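Local coordinates for putative peptidyl-arginine deiminase family protein (Campylobacter jejuni subsp. jejuni serotype O:2, PDB 6B10) that probably hydrolyses agmatine to N-carbamoylputrescine and ammonia, a deimination step on the route to putrescine and the other polyamines, at residues E15-Q19 and F273-N277; F91-D95 and Q326-K330; W193-G197 and K238-L243. All coordinates share one frame; numbering follows the deposited sequence.

Contact 1: residues E15-Q19 and F273-N277; sequences EWSEQ and FVFIN
Glu15 and Trp16 reach Phe275 through different first torsions. In Glu15, CG is turned away from its own N (chi1 -158°), and the extended chain carries the carboxylate to the edge of strand 274-276; in Trp16, CG stands between N and the carbonyl carbon (chi1 61°), which lays the indole beside the phenyl ring. Phe275 N donates to Glu15 OE2 at 3.0 Å, meeting that oxygen on its anti lone pair. The same oxygen forms a salt bridge with Arg213, while OE1 is bonded to His322. Trp16 CB sits over one face of the Phe275 ring, 4.1 Å from its centroid in a CH-pi contact, and the edge of the six-membered indole ring points at the phenyl face in a T-shaped stack, with planes 72° apart. At the far end of the contact the amide of Asn277 serves both polar atoms of one backbone residue: Gln19 N gives to Asn277 OD1 on an in-plane lone pair at 2.9 Å, and Asn277 ND2 gives to Gln19 O at 3.0 Å. The side chain of Gln19 adds a fourth bond, NE2 reaching Phe275 O at 3.0 Å almost in line with the N-H but from above the carbonyl plane; its OE1 is taken by Asn327 and Gln55. Side-chain carboxylate and amide groups thus replace the backbone hydrogen bonds that pair strands within a sheet, joining the loop before strand 19-25 and that strand's first residue to a second sheet of the deiminase fold, and a backbone N-H and Arg213 together fix the Glu15 carboxylate by gripping OE2.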
ATOM      1  N   GLU A  15      -9.091  -1.440  -1.639  1.00 21.78           N
ATOM      2  CA  GLU A  15      -8.603  -0.088  -1.379  1.00 21.48           C
ATOM      3  C   GLU A  15      -9.526   1.010  -1.911  1.00 21.33           C
ATOM      4  O   GLU A  15      -9.520   2.137  -1.402  1.00 21.33           O
ATOM      5  CB  GLU A  15      -7.207   0.080  -1.961  1.00 21.73           C
ATOM      6  CG  GLU A  15      -6.407   1.194  -1.321  1.00 22.06           C
ATOM      7  CD  GLU A  15      -4.931   1.015  -1.581  1.00 22.62           C
ATOM      8  OE1 GLU A  15      -4.313   0.189  -0.875  1.00 22.71           O
ATOM      9  OE2 GLU A  15      -4.410   1.664  -2.516  1.00 22.29           O
ATOM     10  N   TRP A  16     -10.325   0.687  -2.920  1.00 21.34           N
ATOM     11  CA  TRP A  16     -11.241   1.670  -3.499  1.00 22.19           C
ATOM     12  C   TRP A  16     -12.542   1.901  -2.712  1.00 22.79           C
ATOM     13  O   TRP A  16     -13.340   2.755  -3.087  1.00 22.74           O
ATOM     14  CB  TRP A  16     -11.548   1.332  -4.961  1.00 22.37           C
ATOM     15  CG  TRP A  16     -12.209   0.009  -5.171  1.00 22.56           C
ATOM     16  CD1 TRP A  16     -13.535  -0.274  -5.041  1.00 22.64           C
ATOM     17  CD2 TRP A  16     -11.571  -1.208  -5.568  1.00 22.64           C
ATOM     18  NE1 TRP A  16     -13.762  -1.597  -5.328  1.00 23.40           N
ATOM     19  CE2 TRP A  16     -12.572  -2.191  -5.658  1.00 23.03           C
ATOM     20  CE3 TRP A  16     -10.244  -1.562  -5.850  1.00 22.71           C
ATOM     21  CZ2 TRP A  16     -12.291  -3.512  -6.018  1.00 23.11           C
ATOM     22  CZ3 TRP A  16      -9.968  -2.864  -6.214  1.00 22.56           C
ATOM     23  CH2 TRP A  16     -10.985  -3.826  -6.293  1.00 22.63           C
ATOM     24  N   SER A  17     -12.762   1.156  -1.630  1.00 24.36           N
ATOM     25  CA  SER A  17     -13.889   1.436  -0.732  1.00 25.99           C
ATOM     26  C   SER A  17     -13.679   2.785  -0.043  1.00 27.57           C
ATOM     27  O   SER A  17     -12.537   3.256   0.101  1.00 26.92           O
ATOM     28  CB  SER A  17     -14.045   0.349   0.329  1.00 26.19           C
ATOM     29  OG  SER A  17     -14.289  -0.904  -0.265  1.00 27.16           O
ATOM     30  N   GLU A  18     -14.787   3.396   0.372  1.00 27.29           N
ATOM     31  CA  GLU A  18     -14.773   4.743   0.932  1.00 28.11           C
ATOM     32  C   GLU A  18     -13.926   4.799   2.198  1.00 26.73           C
ATOM     33  O   GLU A  18     -13.954   3.884   3.020  1.00 25.83           O
ATOM     34  CB  GLU A  18     -16.203   5.221   1.223  1.00 29.86           C
ATOM     35  CG  GLU A  18     -16.300   6.713   1.522  1.00 32.72           C
ATOM     36  CD  GLU A  18     -17.737   7.225   1.561  1.00 35.95           C
ATOM     37  OE1 GLU A  18     -18.655   6.431   1.854  1.00 37.60           O
ATOM     38  OE2 GLU A  18     -17.951   8.429   1.308  1.00 39.17           O
ATOM     39  N   GLN A  19     -13.185   5.887   2.347  1.00 25.53           N
ATOM     40  CA  GLN A  19     -12.227   6.034   3.426  1.00 25.74           C
ATOM     41  C   GLN A  19     -12.475   7.291   4.252  1.00 26.54           C
ATOM     42  O   GLN A  19     -13.123   8.235   3.796  1.00 25.38           O
ATOM     43  CB  GLN A  19     -10.807   6.094   2.846  1.00 25.79           C
ATOM     44  CG  GLN A  19     -10.365   4.837   2.106  1.00 24.93           C
ATOM     45  CD  GLN A  19      -9.129   5.076   1.249  1.00 25.09           C
ATOM     46  OE1 GLN A  19      -8.197   5.772   1.666  1.00 24.12           O
ATOM     47  NE2 GLN A  19      -9.116   4.507   0.042  1.00 23.91           N
ATOM     48  N   PHE A 273       0.604   2.562  -6.589  1.00 22.37           N
ATOM     49  CA  PHE A 273      -0.396   3.623  -6.512  1.00 21.55           C
ATOM     50  C   PHE A 273      -1.241   3.477  -5.249  1.00 21.60           C
ATOM     51  O   PHE A 273      -1.108   2.499  -4.513  1.00 20.85           O
ATOM     52  CB  PHE A 273      -1.288   3.661  -7.770  1.00 21.24           C
ATOM     53  CG  PHE A 273      -1.819   2.316  -8.219  1.00 21.29           C
ATOM     54  CD1 PHE A 273      -2.618   1.530  -7.386  1.00 21.04           C
ATOM     55  CD2 PHE A 273      -1.568   1.862  -9.509  1.00 21.02           C
ATOM     56  CE1 PHE A 273      -3.120   0.311  -7.822  1.00 21.01           C
ATOM     57  CE2 PHE A 273      -2.069   0.643  -9.947  1.00 21.16           C
ATOM     58  CZ  PHE A 273      -2.850  -0.130  -9.103  1.00 20.86           C
ATOM     59  N   VAL A 274      -2.106   4.454  -4.991  1.00 21.81           N
ATOM     60  CA  VAL A 274      -2.994   4.377  -3.845  1.00 22.34           C
ATOM     61  C   VAL A 274      -4.377   4.912  -4.176  1.00 21.72           C
ATOM     62  O   VAL A 274      -4.511   6.002  -4.711  1.00 22.50           O
ATOM     63  CB  VAL A 274      -2.405   5.085  -2.594  1.00 23.17           C
ATOM     64  CG1 VAL A 274      -1.993   6.509  -2.899  1.00 23.99           C
ATOM     65  CG2 VAL A 274      -3.396   5.051  -1.435  1.00 23.50           C
ATOM     66  N   PHE A 275      -5.401   4.116  -3.877  1.00 21.32           N
ATOM     67  CA  PHE A 275      -6.778   4.565  -4.029  1.00 20.80           C
ATOM     68  C   PHE A 275      -7.161   5.434  -2.840  1.00 20.97           C
ATOM     69  O   PHE A 275      -6.797   5.134  -1.695  1.00 20.57           O
ATOM     70  CB  PHE A 275      -7.745   3.393  -4.099  1.00 21.05           C
ATOM     71  CG  PHE A 275      -7.838   2.742  -5.452  1.00 21.09           C
ATOM     72  CD1 PHE A 275      -8.603   3.314  -6.461  1.00 20.80           C
ATOM     73  CD2 PHE A 275      -7.205   1.526  -5.697  1.00 20.72           C
ATOM     74  CE1 PHE A 275      -8.713   2.699  -7.698  1.00 20.62           C
ATOM     75  CE2 PHE A 275      -7.315   0.904  -6.932  1.00 20.43           C
ATOM     76  CZ  PHE A 275      -8.068   1.493  -7.932  1.00 20.74           C
ATOM     77  N   ILE A 276      -7.883   6.510  -3.136  1.00 21.06           N
ATOM     78  CA  ILE A 276      -8.512   7.363  -2.138  1.00 21.49           C
ATOM     79  C   ILE A 276      -9.880   7.723  -2.680  1.00 21.97           C
ATOM     80  O   ILE A 276     -10.224   7.347  -3.803  1.00 22.51           O
ATOM     81  CB  ILE A 276      -7.686   8.629  -1.860  1.00 21.78           C
ATOM     82  CG1 ILE A 276      -7.444   9.412  -3.157  1.00 22.11           C
ATOM     83  CG2 ILE A 276      -6.363   8.250  -1.200  1.00 21.84           C
ATOM     84  CD1 ILE A 276      -6.941  10.822  -2.942  1.00 22.50           C
ATOM     85  N   ASN A 277     -10.670   8.448  -1.903  1.00 23.24           N
ATOM     86  CA  ASN A 277     -12.028   8.763  -2.340  1.00 23.69           C
ATOM     87  C   ASN A 277     -12.024   9.522  -3.666  1.00 24.17           C
ATOM     88  O   ASN A 277     -11.432  10.600  -3.769  1.00 23.98           O
ATOM     89  CB  ASN A 277     -12.758   9.558  -1.267  1.00 24.17           C
ATOM     90  CG  ASN A 277     -12.974   8.753  -0.004  1.00 24.83           C
ATOM     91  OD1 ASN A 277     -12.832   7.528  -0.006  1.00 25.87           O
ATOM     92  ND2 ASN A 277     -13.305   9.433   1.087  1.00 24.98           N
TER
HETATM   93  O   HOH W   1     -11.294   4.965  -4.527  1.00 23.70           O
HETATM   94  O   HOH W   2     -12.333   5.245  -1.805  1.00 25.21           O

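Contact 2: residues F91-D95 and Q326-K330; sequences FGAID and QNRFK. With K (potassium ion), chain E.
Asp95 and Phe329 make the one direct hydrogen bond between these segments: Phe329 N donates to Asp95 OD2 at 2.9 Å, nearly straight and almost in line with the C-O bond of the carboxylate. Arg333 forms a salt bridge with the same oxygen. Within the second segment, Gln326 OE1 accepts from the neighbouring Asn327 N, which holds the Gln326 amide in place. Water supplies the other polar links. One molecule joins Ala93 O to Asn327 O; a second accepts from Asp95 N at 2.8 Å and donates to Asn327 O at 2.9 Å; a third runs from Asp95 OD1 to Arg328 NH1, whose guanidinium is also paired with Glu135. The remaining contacts are van der Waals. Asp95 OD2 lies in the plane of the Phe329 ring, at its edge, 3.6 Å from CD2. Gln326, bent at its second torsion (chi2 58°), folds its amide back so that NE2 lies 3.8 Å from Ile94 CG1, the two side chains crossing at about a right angle. One metal bond belongs to the contact: Phe91 O binds the potassium ion at 2.8 Å, together with Asp106, Phe107 and a water. Although the segments run only 21° from parallel, their strands lie in two different sheets, linked here by one direct side-chain bond and by bridging waters, and the buried carboxylate of Asp95, gripped by a backbone N-H and Arg333, is probably stabilised in its charged form.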
ATOM      1  N   PHE A  91       3.705  -1.414   8.713  1.00 39.69           N
ATOM      2  CA  PHE A  91       3.300  -1.690  10.096  1.00 40.11           C
ATOM      3  C   PHE A  91       1.915  -1.179  10.507  1.00 39.37           C
ATOM      4  O   PHE A  91       1.391  -1.618  11.528  1.00 42.08           O
ATOM      5  CB  PHE A  91       4.372  -1.197  11.089  1.00 40.30           C
ATOM      6  CG  PHE A  91       4.564   0.290  11.099  1.00 40.32           C
ATOM      7  CD1 PHE A  91       3.725   1.105  11.837  1.00 40.30           C
ATOM      8  CD2 PHE A  91       5.604   0.873  10.385  1.00 41.07           C
ATOM      9  CE1 PHE A  91       3.902   2.477  11.851  1.00 40.48           C
ATOM     10  CE2 PHE A  91       5.787   2.243  10.393  1.00 40.87           C
ATOM     11  CZ  PHE A  91       4.934   3.048  11.128  1.00 41.04           C
ATOM     12  N   GLY A  92       1.311  -0.285   9.731  1.00 38.51           N
ATOM     13  CA  GLY A  92       0.003   0.284  10.083  1.00 37.45           C
ATOM     14  C   GLY A  92      -1.106  -0.738  10.297  1.00 36.67           C
ATOM     15  O   GLY A  92      -1.016  -1.881   9.849  1.00 37.56           O
ATOM     16  N   ALA A  93      -2.161  -0.316  10.985  1.00 35.29           N
ATOM     17  CA  ALA A  93      -3.301  -1.188  11.263  1.00 34.91           C
ATOM     18  C   ALA A  93      -4.129  -1.427   9.999  1.00 33.48           C
ATOM     19  O   ALA A  93      -4.325  -0.507   9.203  1.00 33.88           O
ATOM     20  CB  ALA A  93      -4.174  -0.577  12.344  1.00 35.71           C
ATOM     21  N   ILE A  94      -4.623  -2.653   9.836  1.00 31.05           N
ATOM     22  CA  ILE A  94      -5.376  -3.043   8.636  1.00 29.98           C
ATOM     23  C   ILE A  94      -6.842  -3.303   8.983  1.00 28.39           C
ATOM     24  O   ILE A  94      -7.135  -4.131   9.837  1.00 28.19           O
ATOM     25  CB  ILE A  94      -4.751  -4.295   7.977  1.00 29.88           C
ATOM     26  CG1 ILE A  94      -3.385  -3.952   7.382  1.00 30.16           C
ATOM     27  CG2 ILE A  94      -5.646  -4.848   6.877  1.00 29.88           C
ATOM     28  CD1 ILE A  94      -2.520  -5.164   7.115  1.00 31.09           C
ATOM     29  N   ASP A  95      -7.752  -2.598   8.315  1.00 26.93           N
ATOM     30  CA  ASP A  95      -9.188  -2.760   8.554  1.00 26.30           C
ATOM     31  C   ASP A  95      -9.766  -4.007   7.909  1.00 26.08           C
ATOM     32  O   ASP A  95      -9.397  -4.361   6.790  1.00 25.37           O
ATOM     33  CB  ASP A  95      -9.980  -1.555   8.021  1.00 26.70           C
ATOM     34  CG  ASP A  95      -9.807  -0.308   8.869  1.00 27.42           C
ATOM     35  OD1 ASP A  95      -9.507  -0.424  10.078  1.00 26.94           O
ATOM     36  OD2 ASP A  95      -9.992   0.800   8.320  1.00 28.20           O
ATOM     37  N   GLN A 326      -1.229   4.513   4.684  1.00 26.85           N
ATOM     38  CA  GLN A 326      -2.181   3.478   5.051  1.00 27.16           C
ATOM     39  C   GLN A 326      -3.587   4.066   5.015  1.00 26.13           C
ATOM     40  O   GLN A 326      -3.800   5.231   5.349  1.00 25.30           O
ATOM     41  CB  GLN A 326      -1.848   2.911   6.430  1.00 28.43           C
ATOM     42  CG  GLN A 326      -2.753   1.778   6.901  1.00 29.97           C
ATOM     43  CD  GLN A 326      -2.761   0.583   5.960  1.00 30.62           C
ATOM     44  OE1 GLN A 326      -3.375   0.625   4.889  1.00 30.88           O
ATOM     45  NE2 GLN A 326      -2.088  -0.492   6.356  1.00 31.25           N
ATOM     46  N   ASN A 327      -4.540   3.252   4.591  1.00 24.56           N
ATOM     47  CA  ASN A 327      -5.916   3.691   4.462  1.00 25.08           C
ATOM     48  C   ASN A 327      -6.693   3.299   5.706  1.00 25.06           C
ATOM     49  O   ASN A 327      -6.491   2.219   6.253  1.00 25.78           O
ATOM     50  CB  ASN A 327      -6.552   3.059   3.212  1.00 24.49           C
ATOM     51  CG  ASN A 327      -5.665   3.185   1.990  1.00 23.91           C
ATOM     52  OD1 ASN A 327      -4.784   2.354   1.760  1.00 23.39           O
ATOM     53  ND2 ASN A 327      -5.876   4.241   1.214  1.00 23.53           N
ATOM     54  N   ARG A 328      -7.570   4.188   6.154  1.00 26.10           N
ATOM     55  CA  ARG A 328      -8.496   3.891   7.242  1.00 26.87           C
ATOM     56  C   ARG A 328      -9.884   4.125   6.678  1.00 26.35           C
ATOM     57  O   ARG A 328     -10.209   5.231   6.245  1.00 25.92           O
ATOM     58  CB  ARG A 328      -8.225   4.783   8.458  1.00 28.19           C
ATOM     59  CG  ARG A 328      -9.251   4.634   9.576  1.00 30.24           C
ATOM     60  CD  ARG A 328      -8.799   5.317  10.860  1.00 31.67           C
ATOM     61  NE  ARG A 328      -9.927   5.529  11.772  1.00 33.17           N
ATOM     62  CZ  ARG A 328     -10.374   4.644  12.664  1.00 34.27           C
ATOM     63  NH1 ARG A 328      -9.798   3.453  12.804  1.00 35.62           N
ATOM     64  NH2 ARG A 328     -11.414   4.955  13.429  1.00 35.60           N
ATOM     65  N   PHE A 329     -10.691   3.073   6.655  1.00 26.00           N
ATOM     66  CA  PHE A 329     -11.943   3.110   5.911  1.00 26.62           C
ATOM     67  C   PHE A 329     -13.078   3.726   6.713  1.00 26.85           C
ATOM     68  O   PHE A 329     -13.016   3.799   7.940  1.00 25.81           O
ATOM     69  CB  PHE A 329     -12.284   1.717   5.370  1.00 26.17           C
ATOM     70  CG  PHE A 329     -11.293   1.246   4.351  1.00 25.61           C
ATOM     71  CD1 PHE A 329     -11.467   1.544   3.008  1.00 25.08           C
ATOM     72  CD2 PHE A 329     -10.133   0.589   4.746  1.00 25.03           C
ATOM     73  CE1 PHE A 329     -10.526   1.162   2.069  1.00 24.88           C
ATOM     74  CE2 PHE A 329      -9.190   0.197   3.810  1.00 25.06           C
ATOM     75  CZ  PHE A 329      -9.391   0.483   2.470  1.00 24.99           C
ATOM     76  N   LYS A 330     -14.085   4.196   5.988  1.00 28.46           N
ATOM     77  CA  LYS A 330     -15.248   4.861   6.563  1.00 30.79           C
ATOM     78  C   LYS A 330     -16.343   3.840   6.864  1.00 30.88           C
ATOM     79  O   LYS A 330     -16.601   2.942   6.064  1.00 30.15           O
ATOM     80  CB  LYS A 330     -15.783   5.906   5.579  1.00 33.12           C
ATOM     81  CG  LYS A 330     -16.893   6.807   6.120  1.00 35.00           C
ATOM     82  CD  LYS A 330     -17.606   7.515   4.980  1.00 37.33           C
ATOM     83  CE  LYS A 330     -18.797   8.336   5.456  1.00 39.59           C
ATOM     84  NZ  LYS A 330     -18.396   9.653   6.019  1.00 41.24           N
TER
HETATM   85  K     K E 403       1.718  -4.052  12.928  1.00 48.94           K
HETATM   86  O   HOH W   3      -5.910   1.762   9.210  1.00 40.87           O
HETATM   87  O   HOH W   4      -8.316   1.821  10.957  1.00 26.89           O
HETATM   88  O   HOH W   5      -6.761  -0.673   6.522  1.00 29.29           O
HETATM   89  O   HOH W   6       2.529  -5.280  10.313  1.00 43.96           O

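Contact 3: residues W193-G197 and K238-L243; sequences WLENG and KMKEEL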
ATOM      1  N   TRP A 193      -1.309 -17.064  -5.143  1.00 28.12           N
ATOM      2  CA  TRP A 193       0.084 -17.042  -4.742  1.00 29.20           C
ATOM      3  C   TRP A 193       0.953 -16.878  -5.977  1.00 30.75           C
ATOM      4  O   TRP A 193       1.091 -17.813  -6.759  1.00 32.96           O
ATOM      5  CB  TRP A 193       0.444 -18.357  -4.046  1.00 29.21           C
ATOM      6  CG  TRP A 193      -0.214 -18.569  -2.714  1.00 28.46           C
ATOM      7  CD1 TRP A 193      -1.419 -19.177  -2.471  1.00 28.30           C
ATOM      8  CD2 TRP A 193       0.310 -18.195  -1.437  1.00 28.13           C
ATOM      9  NE1 TRP A 193      -1.676 -19.193  -1.113  1.00 28.09           N
ATOM     10  CE2 TRP A 193      -0.630 -18.594  -0.461  1.00 28.03           C
ATOM     11  CE3 TRP A 193       1.486 -17.561  -1.023  1.00 29.46           C
ATOM     12  CZ2 TRP A 193      -0.426 -18.380   0.901  1.00 29.02           C
ATOM     13  CZ3 TRP A 193       1.685 -17.341   0.330  1.00 29.62           C
ATOM     14  CH2 TRP A 193       0.734 -17.752   1.277  1.00 29.68           C
ATOM     15  N   LEU A 194       1.534 -15.696  -6.164  1.00 32.12           N
ATOM     16  CA  LEU A 194       2.393 -15.450  -7.323  1.00 34.15           C
ATOM     17  C   LEU A 194       3.840 -15.871  -7.065  1.00 35.70           C
ATOM     18  O   LEU A 194       4.473 -15.392  -6.125  1.00 36.43           O
ATOM     19  CB  LEU A 194       2.369 -13.977  -7.730  1.00 34.11           C
ATOM     20  CG  LEU A 194       1.135 -13.444  -8.446  1.00 34.25           C
ATOM     21  CD1 LEU A 194       1.394 -11.994  -8.813  1.00 35.11           C
ATOM     22  CD2 LEU A 194       0.785 -14.246  -9.691  1.00 34.56           C
ATOM     23  N   GLU A 195       4.354 -16.746  -7.925  1.00 38.03           N
ATOM     24  CA  GLU A 195       5.724 -17.251  -7.819  1.00 40.32           C
ATOM     25  C   GLU A 195       6.730 -16.291  -8.445  1.00 39.69           C
ATOM     26  O   GLU A 195       7.802 -16.057  -7.882  1.00 40.14           O
ATOM     27  CB  GLU A 195       5.851 -18.612  -8.512  1.00 42.62           C
ATOM     28  CG  GLU A 195       4.926 -19.698  -7.979  1.00 45.97           C
ATOM     29  CD  GLU A 195       5.233 -20.090  -6.545  1.00 49.08           C
ATOM     30  OE1 GLU A 195       6.428 -20.167  -6.190  1.00 51.73           O
ATOM     31  OE2 GLU A 195       4.275 -20.321  -5.772  1.00 50.64           O
ATOM     32  N   ASN A 196       6.372 -15.730  -9.599  1.00 38.94           N
ATOM     33  CA  ASN A 196       7.320 -15.000 -10.443  1.00 38.28           C
ATOM     34  C   ASN A 196       7.264 -13.485 -10.349  1.00 39.84           C
ATOM     35  O   ASN A 196       6.293 -12.903  -9.859  1.00 38.12           O
ATOM     36  CB  ASN A 196       7.109 -15.397 -11.903  1.00 38.67           C
ATOM     37  CG  ASN A 196       7.510 -16.831 -12.175  1.00 38.71           C
ATOM     38  OD1 ASN A 196       8.693 -17.152 -12.196  1.00 38.69           O
ATOM     39  ND2 ASN A 196       6.531 -17.696 -12.393  1.00 39.71           N
ATOM     40  N   GLY A 197       8.330 -12.866 -10.850  1.00 41.84           N
ATOM     41  CA  GLY A 197       8.433 -11.427 -10.994  1.00 43.66           C
ATOM     42  C   GLY A 197       9.047 -10.784  -9.777  1.00 46.36           C
ATOM     43  O   GLY A 197       8.971 -11.325  -8.675  1.00 50.03           O
ATOM     44  N   LYS A 238       7.111 -14.135 -16.979  1.00 37.05           N
ATOM     45  CA  LYS A 238       6.597 -15.314 -16.273  1.00 38.51           C
ATOM     46  C   LYS A 238       5.432 -14.958 -15.336  1.00 36.75           C
ATOM     47  O   LYS A 238       4.429 -15.672 -15.278  1.00 36.10           O
ATOM     48  CB  LYS A 238       7.708 -15.998 -15.475  1.00 40.66           C
ATOM     49  CG  LYS A 238       8.723 -16.752 -16.318  1.00 42.67           C
ATOM     50  CD  LYS A 238       9.833 -17.303 -15.437  1.00 44.65           C
ATOM     51  CE  LYS A 238      11.021 -17.785 -16.251  1.00 47.00           C
ATOM     52  NZ  LYS A 238      12.202 -18.020 -15.378  1.00 48.38           N
ATOM     53  N   MET A 239       5.569 -13.855 -14.608  1.00 35.23           N
ATOM     54  CA  MET A 239       4.474 -13.353 -13.779  1.00 33.58           C
ATOM     55  C   MET A 239       3.226 -13.102 -14.629  1.00 33.32           C
ATOM     56  O   MET A 239       2.116 -13.425 -14.213  1.00 33.62           O
ATOM     57  CB  MET A 239       4.881 -12.070 -13.052  1.00 32.43           C
ATOM     58  CG  MET A 239       3.917 -11.660 -11.944  1.00 31.33           C
ATOM     59  SD  MET A 239       4.373 -10.095 -11.175  1.00 30.08           S
ATOM     60  CE  MET A 239       3.921  -8.949 -12.473  1.00 30.82           C
ATOM     61  N   LYS A 240       3.411 -12.531 -15.816  1.00 33.91           N
ATOM     62  CA  LYS A 240       2.293 -12.291 -16.727  1.00 34.86           C
ATOM     63  C   LYS A 240       1.548 -13.589 -17.038  1.00 35.54           C
ATOM     64  O   LYS A 240       0.316 -13.639 -16.968  1.00 35.41           O
ATOM     65  CB  LYS A 240       2.772 -11.630 -18.023  1.00 34.91           C
ATOM     66  CG  LYS A 240       1.651 -11.257 -18.984  1.00 35.88           C
ATOM     67  CD  LYS A 240       2.195 -10.723 -20.303  1.00 37.66           C
ATOM     68  CE  LYS A 240       1.091 -10.539 -21.334  1.00 38.79           C
ATOM     69  NZ  LYS A 240       1.450  -9.515 -22.364  1.00 40.08           N
ATOM     70  N   GLU A 241       2.301 -14.634 -17.378  1.00 36.62           N
ATOM     71  CA  GLU A 241       1.709 -15.934 -17.708  1.00 36.41           C
ATOM     72  C   GLU A 241       0.903 -16.511 -16.548  1.00 34.58           C
ATOM     73  O   GLU A 241      -0.205 -17.008 -16.755  1.00 34.11           O
ATOM     74  CB  GLU A 241       2.791 -16.929 -18.158  1.00 38.49           C
ATOM     75  CG  GLU A 241       3.423 -16.596 -19.507  1.00 39.66           C
ATOM     76  CD  GLU A 241       2.398 -16.476 -20.621  1.00 41.30           C
ATOM     77  OE1 GLU A 241       1.412 -17.240 -20.604  1.00 43.47           O
ATOM     78  OE2 GLU A 241       2.570 -15.612 -21.511  1.00 43.50           O
ATOM     79  N   GLU A 242       1.462 -16.443 -15.336  1.00 32.51           N
ATOM     80  CA  GLU A 242       0.731 -16.811 -14.122  1.00 31.57           C
ATOM     81  C   GLU A 242      -0.595 -16.065 -14.011  1.00 30.83           C
ATOM     82  O   GLU A 242      -1.641 -16.661 -13.761  1.00 30.06           O
ATOM     83  CB  GLU A 242       1.553 -16.482 -12.880  1.00 32.03           C
ATOM     84  CG  GLU A 242       2.362 -17.623 -12.319  1.00 31.70           C
ATOM     85  CD  GLU A 242       3.164 -17.177 -11.123  1.00 31.39           C
ATOM     86  OE1 GLU A 242       2.808 -17.550  -9.988  1.00 31.72           O
ATOM     87  OE2 GLU A 242       4.139 -16.424 -11.317  1.00 31.30           O
ATOM     88  N   LEU A 243      -0.544 -14.749 -14.199  1.00 30.35           N
ATOM     89  CA  LEU A 243      -1.733 -13.918 -14.062  1.00 29.80           C
ATOM     90  C   LEU A 243      -2.768 -14.218 -15.140  1.00 31.08           C
ATOM     91  O   LEU A 243      -3.964 -14.063 -14.904  1.00 30.81           O
ATOM     92  CB  LEU A 243      -1.358 -12.433 -14.060  1.00 29.21           C
ATOM     93  CG  LEU A 243      -0.620 -11.949 -12.798  1.00 28.32           C
ATOM     94  CD1 LEU A 243      -0.155 -10.514 -12.959  1.00 27.69           C
ATOM     95  CD2 LEU A 243      -1.495 -12.078 -11.566  1.00 28.25           C
TER
HETATM   96  O   HOH W   7       0.014 -18.220  -9.623  1.00 48.57           O
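The carboxylate of Glu242 and the amide of Asn196 stand almost perpendicular, their planes 87° apart. Asn196 ND2 comes to Glu242 OE2 from above the carboxylate plane at 2.9 Å, whereas the syn lone pairs of both oxygens are used by the backbone: Glu195 N reaches OE1 at 2.7 Å, nearly straight, and Asn196 N reaches OE2 at 2.9 Å. In the alpha/beta pentein fold of the guanidino-group modifying enzymes, this joins helix 233-244 to the turn that follows strand 190-194. Three N-H groups hold the carboxylate, and a water bonded to both OE1 and Trp193 O adds a fourth donor. The first torsion of Glu242 (chi1 -95°) departs from a staggered value, consistent with a group drawn toward its donors. Glu195 turns its own carboxylate away to Ser161, leaving its CB and CG against Glu242 OE1. One turn earlier on the helix, Lys238 crosses the Asn196 side chain at an oblique angle, CB 3.4 Å from Asn196 CG, before its chain leads away. Beside these bonds Leu194 packs on the helix, its CD1 at 4.0 Å from Met239 CG. Gly197, with a positive phi of 91°, lets the chain leave close to Met239. A further apolar contact joins strand to helix through methyl groups: Leu194 CD2 and Leu243 CD2, 3.7 Å apart.

In the fold
Along the chain the segments come in the order 15-19, 91-95, 193-197, 238-243, 273-277 and 326-330, so contacts 1 and 2 interlock while contact 3 falls within the span of both. Contacts 1 and 2 have centres about 11 Å apart and touch directly. Strand 19-25 pairs antiparallel with 326-329, and a probable hydrogen bond between Glu18 O and Lys330 N, 3.0 Å apart, continues that pairing. Through that shared sheet, the sheets holding 274-276 and 94-98 are brought together. Segments from near the two chain ends, 15-19 and 326-330, thus meet about 10 Å from its centre. Contact 3, about 25 Å from contact 1 and 27 Å from contact 2 between centres, joins a strand and a helix 41 residues apart.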